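Local coordinates for protein CRISPR system Cmr subunit Cmr6 (Pyrococcus furiosus, PDB 4W8V) that forms, with Cmr1, the cap of the elongated type III-B Cmr ribonucleoprotein, a CRISPR RNA-silencing complex that defends the archaeon against invading nucleic acids, at residues 41-46 / 149-154; 75-80 / 171-176; 162-167 / 191-196. One frame throughout, in Å; residues are numbered along the deposited sequence.

Contact 1 (41-46 / 149-154)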
loop_
_atom_site.group_PDB
_atom_site.type_symbol
_atom_site.label_atom_id
_atom_site.label_comp_id
_atom_site.label_asym_id
_atom_site.label_seq_id
_atom_site.Cartn_x
_atom_site.Cartn_y
_atom_site.Cartn_z
ATOM N N LEU A 41 -15.603 16.614 -7.417
ATOM C CA LEU A 41 -16.658 16.941 -8.367
ATOM C C LEU A 41 -16.172 17.935 -9.434
ATOM O O LEU A 41 -16.382 17.729 -10.628
ATOM C CB LEU A 41 -17.887 17.504 -7.648
ATOM C CG LEU A 41 -18.615 16.608 -6.629
ATOM C CD1 LEU A 41 -19.950 17.224 -6.232
ATOM C CD2 LEU A 41 -18.820 15.182 -7.144
ATOM N N LEU A 42 -15.483 18.980 -8.995
ATOM C CA LEU A 42 -15.225 20.152 -9.840
ATOM C C LEU A 42 -13.924 20.067 -10.630
ATOM O O LEU A 42 -13.799 20.658 -11.701
ATOM C CB LEU A 42 -15.215 21.417 -8.978
ATOM C CG LEU A 42 -16.427 21.695 -8.088
ATOM C CD1 LEU A 42 -16.036 22.626 -6.952
ATOM C CD2 LEU A 42 -17.581 22.285 -8.883
ATOM N N ARG A 43 -12.955 19.337 -10.095
ATOM C CA ARG A 43 -11.666 19.172 -10.747
ATOM C C ARG A 43 -11.513 17.836 -11.471
ATOM O O ARG A 43 -10.998 17.780 -12.596
ATOM C CB ARG A 43 -10.555 19.312 -9.715
ATOM C CG ARG A 43 -10.565 20.645 -9.005
ATOM C CD ARG A 43 -10.032 21.741 -9.929
ATOM N NE ARG A 43 -8.618 21.526 -10.214
ATOM C CZ ARG A 43 -8.080 21.558 -11.426
ATOM N NH1 ARG A 43 -8.842 21.803 -12.480
ATOM N NH2 ARG A 43 -6.782 21.347 -11.580
ATOM N N ASN A 44 -11.948 16.755 -10.823
ATOM C CA ASN A 44 -11.546 15.426 -11.271
ATOM C C ASN A 44 -12.628 14.533 -11.894
ATOM O O ASN A 44 -12.438 13.332 -11.995
ATOM C CB ASN A 44 -10.920 14.683 -10.098
ATOM C CG ASN A 44 -9.684 15.369 -9.570
ATOM O OD1 ASN A 44 -8.967 16.043 -10.313
ATOM N ND2 ASN A 44 -9.419 15.192 -8.271
ATOM N N TYR A 45 -13.738 15.110 -12.319
ATOM C CA TYR A 45 -14.819 14.376 -12.982
ATOM C C TYR A 45 -15.388 13.251 -12.118
ATOM O O TYR A 45 -15.848 12.237 -12.631
ATOM C CB TYR A 45 -14.361 13.801 -14.335
ATOM C CG TYR A 45 -13.619 14.778 -15.228
ATOM C CD1 TYR A 45 -14.285 15.509 -16.204
ATOM C CD2 TYR A 45 -12.248 14.951 -15.103
ATOM C CE1 TYR A 45 -13.599 16.397 -17.031
ATOM C CE2 TYR A 45 -11.554 15.838 -15.914
ATOM C CZ TYR A 45 -12.232 16.556 -16.876
ATOM O OH TYR A 45 -11.531 17.435 -17.670
ATOM N N GLY A 46 -15.358 13.431 -10.806
ATOM C CA GLY A 46 -15.934 12.454 -9.893
ATOM C C GLY A 46 -14.962 11.399 -9.407
ATOM O O GLY A 46 -15.304 10.571 -8.553
ATOM N N PRO A 149 -5.798 12.274 -8.445
ATOM C CA PRO A 149 -6.084 12.354 -9.871
ATOM C C PRO A 149 -5.472 13.612 -10.476
ATOM O O PRO A 149 -5.586 14.683 -9.893
ATOM C CB PRO A 149 -7.617 12.410 -9.928
ATOM C CG PRO A 149 -8.058 11.804 -8.683
ATOM C CD PRO A 149 -7.037 12.181 -7.657
ATOM N N ILE A 150 -4.792 13.461 -11.604
ATOM C CA ILE A 150 -4.222 14.590 -12.327
ATOM C C ILE A 150 -5.227 15.052 -13.376
ATOM O O ILE A 150 -5.288 14.508 -14.482
ATOM C CB ILE A 150 -2.884 14.224 -12.975
ATOM C CG1 ILE A 150 -1.971 13.614 -11.902
ATOM C CG2 ILE A 150 -2.276 15.476 -13.640
ATOM C CD1 ILE A 150 -0.679 13.009 -12.400
ATOM N N ALA A 151 -6.026 16.039 -12.993
ATOM C CA ALA A 151 -7.188 16.440 -13.760
ATOM C C ALA A 151 -6.847 16.752 -15.217
ATOM O O ALA A 151 -7.492 16.234 -16.122
ATOM C CB ALA A 151 -7.845 17.636 -13.101
ATOM N N GLU A 152 -5.823 17.577 -15.442
ATOM C CA GLU A 152 -5.468 18.000 -16.798
ATOM C C GLU A 152 -5.099 16.846 -17.722
ATOM O O GLU A 152 -5.309 16.926 -18.932
ATOM C CB GLU A 152 -4.315 19.010 -16.775
ATOM C CG GLU A 152 -3.047 18.557 -16.080
ATOM C CD GLU A 152 -3.080 18.810 -14.577
ATOM O OE1 GLU A 152 -4.189 18.962 -14.016
ATOM O OE2 GLU A 152 -1.997 18.863 -13.954
ATOM N N GLU A 153 -4.567 15.763 -17.167
ATOM C CA GLU A 153 -4.128 14.659 -18.013
ATOM C C GLU A 153 -5.194 13.603 -18.203
ATOM O O GLU A 153 -4.918 12.512 -18.666
ATOM C CB GLU A 153 -2.870 14.037 -17.450
ATOM C CG GLU A 153 -1.771 15.044 -17.296
ATOM C CD GLU A 153 -0.447 14.394 -17.089
ATOM O OE1 GLU A 153 -0.307 13.229 -17.522
ATOM O OE2 GLU A 153 0.440 15.035 -16.488
ATOM N N ILE A 154 -6.425 13.945 -17.874
ATOM C CA ILE A 154 -7.525 13.042 -18.101
ATOM C C ILE A 154 -8.112 13.385 -19.453
ATOM O O ILE A 154 -8.709 14.447 -19.632
ATOM C CB ILE A 154 -8.573 13.135 -16.974
ATOM C CG1 ILE A 154 -7.935 12.680 -15.653
ATOM C CG2 ILE A 154 -9.797 12.312 -17.320
ATOM C CD1 ILE A 154 -8.829 12.796 -14.420
HETATM O O HOH W 1 -6.888 17.642 -9.918
HETATM O O HOH W 2 -6.831 15.685 -7.338
HETATM O O HOH W 3 -9.022 17.039 -18.255
#

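Contact 2 (75-80 / 171-176)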
loop_
_atom_site.group_PDB
_atom_site.type_symbol
_atom_site.label_atom_id
_atom_site.label_comp_id
_atom_site.label_asym_id
_atom_site.label_seq_id
_atom_site.Cartn_x
_atom_site.Cartn_y
_atom_site.Cartn_z
ATOM N N ASN A 75 8.168 -21.973 10.463
ATOM C CA ASN A 75 6.987 -22.832 10.431
ATOM C C ASN A 75 6.195 -22.671 9.139
ATOM O O ASN A 75 6.777 -22.517 8.065
ATOM C CB ASN A 75 6.080 -22.536 11.624
ATOM C CG ASN A 75 6.861 -22.244 12.885
ATOM O OD1 ASN A 75 8.066 -22.489 12.953
ATOM N ND2 ASN A 75 6.176 -21.718 13.895
ATOM N N ASP A 76 4.868 -22.719 9.248
ATOM C CA ASP A 76 3.994 -22.411 8.119
ATOM C C ASP A 76 4.166 -20.956 7.706
ATOM O O ASP A 76 4.348 -20.086 8.556
ATOM C CB ASP A 76 2.529 -22.677 8.465
ATOM C CG ASP A 76 2.161 -24.131 8.351
ATOM O OD1 ASP A 76 2.848 -24.853 7.597
ATOM O OD2 ASP A 76 1.185 -24.553 9.009
ATOM N N PHE A 77 4.109 -20.686 6.406
ATOM C CA PHE A 77 4.332 -19.323 5.935
ATOM C C PHE A 77 3.355 -18.319 6.562
ATOM O O PHE A 77 3.787 -17.312 7.099
ATOM C CB PHE A 77 4.242 -19.230 4.417
ATOM C CG PHE A 77 4.467 -17.843 3.911
ATOM C CD1 PHE A 77 5.749 -17.326 3.829
ATOM C CD2 PHE A 77 3.397 -17.036 3.561
ATOM C CE1 PHE A 77 5.956 -16.055 3.394
ATOM C CE2 PHE A 77 3.602 -15.760 3.123
ATOM C CZ PHE A 77 4.882 -15.264 3.040
ATOM N N TYR A 78 2.057 -18.613 6.517
ATOM C CA TYR A 78 1.041 -17.718 7.065
ATOM C C TYR A 78 1.321 -17.332 8.523
ATOM O O TYR A 78 1.050 -16.198 8.924
ATOM C CB TYR A 78 -0.362 -18.339 6.943
ATOM C CG TYR A 78 -0.745 -19.271 8.078
ATOM C CD1 TYR A 78 -1.500 -18.820 9.159
ATOM C CD2 TYR A 78 -0.349 -20.603 8.068
ATOM C CE1 TYR A 78 -1.843 -19.671 10.194
ATOM C CE2 TYR A 78 -0.693 -21.462 9.102
ATOM C CZ TYR A 78 -1.436 -20.992 10.158
ATOM O OH TYR A 78 -1.767 -21.851 11.177
ATOM N N LYS A 79 1.865 -18.258 9.313
ATOM C CA LYS A 79 2.221 -17.944 10.691
ATOM C C LYS A 79 3.390 -16.961 10.753
ATOM O O LYS A 79 3.385 -16.034 11.559
ATOM C CB LYS A 79 2.576 -19.210 11.484
ATOM C CG LYS A 79 1.428 -20.175 11.697
ATOM C CD LYS A 79 1.799 -21.225 12.733
ATOM C CE LYS A 79 1.314 -22.609 12.334
ATOM N NZ LYS A 79 0.626 -23.307 13.463
ATOM N N ARG A 80 4.392 -17.166 9.906
ATOM C CA ARG A 80 5.547 -16.277 9.885
ATOM C C ARG A 80 5.158 -14.853 9.484
ATOM O O ARG A 80 5.617 -13.884 10.087
ATOM C CB ARG A 80 6.621 -16.810 8.934
ATOM C CG ARG A 80 7.250 -18.105 9.397
ATOM C CD ARG A 80 8.392 -18.515 8.502
ATOM N NE ARG A 80 7.992 -19.551 7.557
ATOM C CZ ARG A 80 8.092 -19.434 6.237
ATOM N NH1 ARG A 80 8.589 -18.324 5.703
ATOM N NH2 ARG A 80 7.700 -20.430 5.450
ATOM N N PRO A 171 -8.055 -11.671 9.611
ATOM C CA PRO A 171 -6.610 -11.785 9.417
ATOM C C PRO A 171 -6.294 -12.192 7.985
ATOM O O PRO A 171 -6.895 -13.131 7.469
ATOM C CB PRO A 171 -6.195 -12.876 10.418
ATOM C CG PRO A 171 -7.461 -13.634 10.708
ATOM C CD PRO A 171 -8.572 -12.638 10.599
ATOM N N TYR A 172 -5.378 -11.469 7.344
ATOM C CA TYR A 172 -5.009 -11.758 5.959
ATOM C C TYR A 172 -4.422 -13.150 5.855
ATOM O O TYR A 172 -4.668 -13.866 4.881
ATOM C CB TYR A 172 -4.000 -10.737 5.427
ATOM C CG TYR A 172 -3.708 -10.880 3.947
ATOM C CD1 TYR A 172 -4.443 -10.173 3.009
ATOM C CD2 TYR A 172 -2.700 -11.725 3.487
ATOM C CE1 TYR A 172 -4.183 -10.295 1.656
ATOM C CE2 TYR A 172 -2.435 -11.854 2.138
ATOM C CZ TYR A 172 -3.179 -11.136 1.226
ATOM O OH TYR A 172 -2.924 -11.257 -0.119
ATOM N N TYR A 173 -3.637 -13.517 6.862
ATOM C CA TYR A 173 -2.926 -14.788 6.875
ATOM C C TYR A 173 -3.669 -15.833 7.699
ATOM O O TYR A 173 -3.908 -15.648 8.889
ATOM C CB TYR A 173 -1.498 -14.572 7.403
ATOM C CG TYR A 173 -0.719 -13.647 6.497
ATOM C CD1 TYR A 173 -0.306 -14.081 5.243
ATOM C CD2 TYR A 173 -0.440 -12.332 6.864
ATOM C CE1 TYR A 173 0.377 -13.258 4.399
ATOM C CE2 TYR A 173 0.252 -11.497 6.022
ATOM C CZ TYR A 173 0.658 -11.970 4.780
ATOM O OH TYR A 173 1.352 -11.169 3.900
ATOM N N GLN A 174 -4.046 -16.923 7.040
ATOM C CA GLN A 174 -4.894 -17.956 7.628
ATOM C C GLN A 174 -4.480 -19.362 7.194
ATOM O O GLN A 174 -3.957 -19.540 6.098
ATOM C CB GLN A 174 -6.355 -17.713 7.249
ATOM C CG GLN A 174 -6.926 -16.418 7.802
ATOM C CD GLN A 174 -8.435 -16.346 7.692
ATOM O OE1 GLN A 174 -9.115 -17.372 7.588
ATOM N NE2 GLN A 174 -8.969 -15.129 7.718
ATOM N N SER A 175 -4.727 -20.358 8.046
ATOM C CA SER A 175 -4.308 -21.736 7.767
ATOM C C SER A 175 -5.203 -22.431 6.747
ATOM O O SER A 175 -6.415 -22.221 6.720
ATOM C CB SER A 175 -4.274 -22.568 9.055
ATOM O OG SER A 175 -5.580 -22.870 9.520
ATOM N N GLY A 176 -4.590 -23.270 5.917
ATOM C CA GLY A 176 -5.297 -23.974 4.860
ATOM C C GLY A 176 -5.795 -23.036 3.773
ATOM O O GLY A 176 -5.551 -21.827 3.829
#

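Contact 3 (162-167 / 191-196)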
loop_
_atom_site.group_PDB
_atom_site.type_symbol
_atom_site.label_atom_id
_atom_site.label_comp_id
_atom_site.label_asym_id
_atom_site.label_seq_id
_atom_site.Cartn_x
_atom_site.Cartn_y
_atom_site.Cartn_z
ATOM N N LEU A 162 -21.014 3.025 -10.023
ATOM C CA LEU A 162 -21.346 3.044 -8.602
ATOM C C LEU A 162 -21.951 1.725 -8.132
ATOM O O LEU A 162 -22.993 1.312 -8.633
ATOM C CB LEU A 162 -22.332 4.171 -8.302
ATOM C CG LEU A 162 -22.735 4.219 -6.828
ATOM C CD1 LEU A 162 -21.551 4.660 -5.981
ATOM C CD2 LEU A 162 -23.927 5.134 -6.631
ATOM N N ASP A 163 -21.307 1.074 -7.162
ATOM C CA ASP A 163 -21.842 -0.159 -6.596
ATOM C C ASP A 163 -21.849 -0.127 -5.074
ATOM O O ASP A 163 -21.144 0.654 -4.447
ATOM C CB ASP A 163 -21.046 -1.370 -7.080
ATOM C CG ASP A 163 -21.356 -1.726 -8.516
ATOM O OD1 ASP A 163 -22.316 -2.503 -8.736
ATOM O OD2 ASP A 163 -20.647 -1.228 -9.419
ATOM N N ILE A 164 -22.645 -0.993 -4.473
ATOM C CA ILE A 164 -22.688 -1.043 -3.027
ATOM C C ILE A 164 -22.133 -2.365 -2.523
ATOM O O ILE A 164 -22.508 -3.426 -2.989
ATOM C CB ILE A 164 -24.110 -0.785 -2.544
ATOM C CG1 ILE A 164 -24.448 0.683 -2.840
ATOM C CG2 ILE A 164 -24.239 -1.048 -1.057
ATOM C CD1 ILE A 164 -25.896 0.952 -2.966
ATOM N N MET A 165 -21.162 -2.275 -1.623
ATOM C CA MET A 165 -20.581 -3.456 -0.996
ATOM C C MET A 165 -20.478 -3.234 0.500
ATOM O O MET A 165 -20.575 -2.095 0.980
ATOM C CB MET A 165 -19.206 -3.787 -1.577
ATOM C CG MET A 165 -19.227 -4.199 -3.058
ATOM S SD MET A 165 -17.654 -4.778 -3.708
ATOM C CE MET A 165 -16.638 -3.305 -3.600
ATOM N N ASN A 166 -20.302 -4.336 1.226
ATOM C CA ASN A 166 -20.124 -4.317 2.675
ATOM C C ASN A 166 -18.728 -4.799 3.059
ATOM O O ASN A 166 -18.113 -5.551 2.326
ATOM C CB ASN A 166 -21.185 -5.181 3.361
ATOM C CG ASN A 166 -22.588 -4.614 3.220
ATOM O OD1 ASN A 166 -23.006 -4.216 2.138
ATOM N ND2 ASN A 166 -23.326 -4.583 4.324
ATOM N N PRO A 167 -18.215 -4.351 4.204
ATOM C CA PRO A 167 -16.902 -4.794 4.669
ATOM C C PRO A 167 -16.947 -6.096 5.469
ATOM O O PRO A 167 -17.827 -6.298 6.286
ATOM C CB PRO A 167 -16.462 -3.654 5.576
ATOM C CG PRO A 167 -17.742 -3.176 6.162
ATOM C CD PRO A 167 -18.759 -3.285 5.060
ATOM N N PRO A 191 -23.766 -0.844 4.465
ATOM C CA PRO A 191 -23.617 -0.655 3.019
ATOM C C PRO A 191 -22.712 0.527 2.693
ATOM O O PRO A 191 -22.837 1.585 3.274
ATOM C CB PRO A 191 -25.049 -0.397 2.554
ATOM C CG PRO A 191 -25.693 0.227 3.720
ATOM C CD PRO A 191 -25.126 -0.502 4.913
ATOM N N ILE A 192 -21.801 0.333 1.755
ATOM C CA ILE A 192 -20.799 1.346 1.448
ATOM C C ILE A 192 -20.782 1.593 -0.054
ATOM O O ILE A 192 -20.779 0.635 -0.831
ATOM C CB ILE A 192 -19.384 0.897 1.933
ATOM C CG1 ILE A 192 -19.352 0.717 3.451
ATOM C CG2 ILE A 192 -18.336 1.871 1.533
ATOM C CD1 ILE A 192 -18.053 0.057 3.946
ATOM N N PHE A 193 -20.802 2.873 -0.456
ATOM C CA PHE A 193 -20.669 3.237 -1.862
ATOM C C PHE A 193 -19.266 3.013 -2.372
ATOM O O PHE A 193 -18.303 3.391 -1.733
ATOM C CB PHE A 193 -21.036 4.699 -2.102
ATOM C CG PHE A 193 -22.494 5.001 -1.938
ATOM C CD1 PHE A 193 -23.404 4.622 -2.906
ATOM C CD2 PHE A 193 -22.943 5.701 -0.836
ATOM C CE1 PHE A 193 -24.741 4.928 -2.768
ATOM C CE2 PHE A 193 -24.269 6.003 -0.691
ATOM C CZ PHE A 193 -25.173 5.622 -1.659
ATOM N N PHE A 194 -19.170 2.392 -3.538
ATOM C CA PHE A 194 -17.897 2.189 -4.221
ATOM C C PHE A 194 -17.977 2.714 -5.647
ATOM O O PHE A 194 -18.907 2.374 -6.378
ATOM C CB PHE A 194 -17.510 0.707 -4.249
ATOM C CG PHE A 194 -16.862 0.226 -2.982
ATOM C CD1 PHE A 194 -15.485 0.208 -2.857
ATOM C CD2 PHE A 194 -17.636 -0.194 -1.908
ATOM C CE1 PHE A 194 -14.889 -0.232 -1.690
ATOM C CE2 PHE A 194 -17.046 -0.641 -0.727
ATOM C CZ PHE A 194 -15.668 -0.662 -0.623
ATOM N N LEU A 195 -17.010 3.553 -6.023
ATOM C CA LEU A 195 -16.841 3.978 -7.397
ATOM C C LEU A 195 -15.772 3.148 -8.080
ATOM O O LEU A 195 -14.677 2.970 -7.536
ATOM C CB LEU A 195 -16.463 5.464 -7.459
ATOM C CG LEU A 195 -17.572 6.432 -7.058
ATOM C CD1 LEU A 195 -17.039 7.871 -7.043
ATOM C CD2 LEU A 195 -18.776 6.279 -7.984
ATOM N N THR A 196 -16.087 2.622 -9.257
ATOM C CA THR A 196 -15.068 1.940 -10.054
ATOM C C THR A 196 -14.521 2.896 -11.089
ATOM O O THR A 196 -15.272 3.490 -11.852
ATOM C CB THR A 196 -15.607 0.678 -10.749
ATOM O OG1 THR A 196 -16.029 -0.254 -9.750
ATOM C CG2 THR A 196 -14.521 0.039 -11.596
#

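Contact 1 (41-46 / 149-154)
Pro149 O takes two water-mediated links from the side-chain amide of Asn44: water 1 joins it to Asn44 OD1, and water 2 lies 2.8 Å from Asn44 ND2, accepting from the amide and donating to the carbonyl. The contact joins the turn that follows helix 34-43 to the loop leaving strand 143-149, which borders the antiparallel four-stranded sheet of this RAMP domain. Asparagine suits the place because its one flat group both donates and accepts, so the two waters can serve a single carbonyl. The same amide packs on the proline ring, Asn44 CG lying 3.6 Å from Pro149 CB, the two side chains roughly perpendicular.

Ala151, presented by a 3-10 turn at 151-152, is small enough for the backbone at Arg43 to come close. Its methyl meets Arg43 O, lies 3.4 Å from Asn44 OD1, and sits over one face of the Arg43 guanidinium, near the rim. Bends at chi2 and chi3 (-75° and -67°) carry that guanidinium toward Glu152, but Arg43 NH2 stays 4.3 Å from Glu152 OE1, too far for a salt bridge, so any attraction is probably weak. Ile154, packed also on Pro202 of strand 202-209, has its CD1 4.1 Å from Tyr45 CD2, the side chains running antiparallel. Beyond the ring, water 3 accepts from Tyr45 OH at 2.6 Å and donates to both Ala151 O and Ile154 O.

Contact 2 (75-80 / 171-176)
The first turn of helix 77-90 meets the long loop between strands 161-165 and 192-197, the chains coming closest at Tyr78 and Tyr173, whose CA atoms are 4.9 Å apart. Tyr78 lays one face of its ring on the loop backbone. Its CG stands between the backbone N and the carbonyl carbon (chi1 85°), which swings the ring out along the peptide joining Gln174 to Ser175; Tyr78 CD1 is 3.6 Å from Gln174 C, and Ser175 N lies over the same face. At the far end Tyr78 OH reaches 3.4 Å to Ser175 CB, while Lys79 CG packs on the opposite face. A broad, flat side chain suits such a bed of peptide.

Tyr173 returns the contact with its CB, 3.4 Å from Tyr78 O. Its ring, with Tyr172 CD2 3.5 Å above the centre of one face, meets Phe77 obliquely, Phe77 CE2 to Tyr173 CE1 at 4.3 Å; both aromatics also pack against helix 52-68, Phe77 edge-to-face with Tyr65. Within the loop, Gln174 NE2 donates to Pro171 O at 2.9 Å. No hydrogen bond crosses between the segments, so the join rests on van der Waals contact of aromatic rings with peptide, aliphatic groups and one another.

Contact 3 (162-167 / 191-196)
Met165 CE sits over the centre of the Phe194 ring, 3.6 Å from the centroid, a CH-pi contact with SD farther out above the same face, as in a Met-aromatic pair. The methionine chain runs extended to SD and then bends at chi3 (-65°), which brings the methyl down onto the ring. A thioether fits this place because its flexible chain can set a methyl, its C-H bonds probably made more polar by the sulfur, over the ring centre. Val26 of strand 25-28, on the far side of strand 192-197, touches both residues.

On the other face Leu162 CD1 meets Phe193 CD1 at 3.6 Å and Leu195 CD2 at 3.8 Å, while Ile164 lies alongside Phe193 and Pro191, with Ile164 CG2 3.8 Å from Pro191 CB.

An antiparallel pairing sets these side chains. Asp163 and Phe194 form one hydrogen-bonded pair, Asp163 N to Phe194 O at 2.8 Å being nearly straight (170°); Met165 and Ile192 form the next, where Ile192 N reaches Met165 O at a poorer 138°. Beyond it, Asn166 ND2 binds Asp188 O. Backbone bonds thus fix the register, and apolar groups on both faces, the methionine methyl among them, add dispersion contacts.

Overall arrangement
All three contacts belong to the RAMP-family part of Cmr6. Along the chain contacts 1 and 3 are in series, while contact 2 crosses both, its segments alternating with theirs. Contacts 1 and 2 lie on opposite sides of the chain's centre, their own centres about 41 Å apart and nearest atoms about 24 Å apart. Contact 3 lies off the line between them, its centre about 21 Å from that of contact 1 and about 29 Å from that of contact 2. It touches contact 1 directly, Gly46 O packing against Leu195 CD1 at 3.5 Å. With contact 2 it shares the long loop that starts from strand 161-165, travels out to helix 77-90, and returns to the three-stranded sheet.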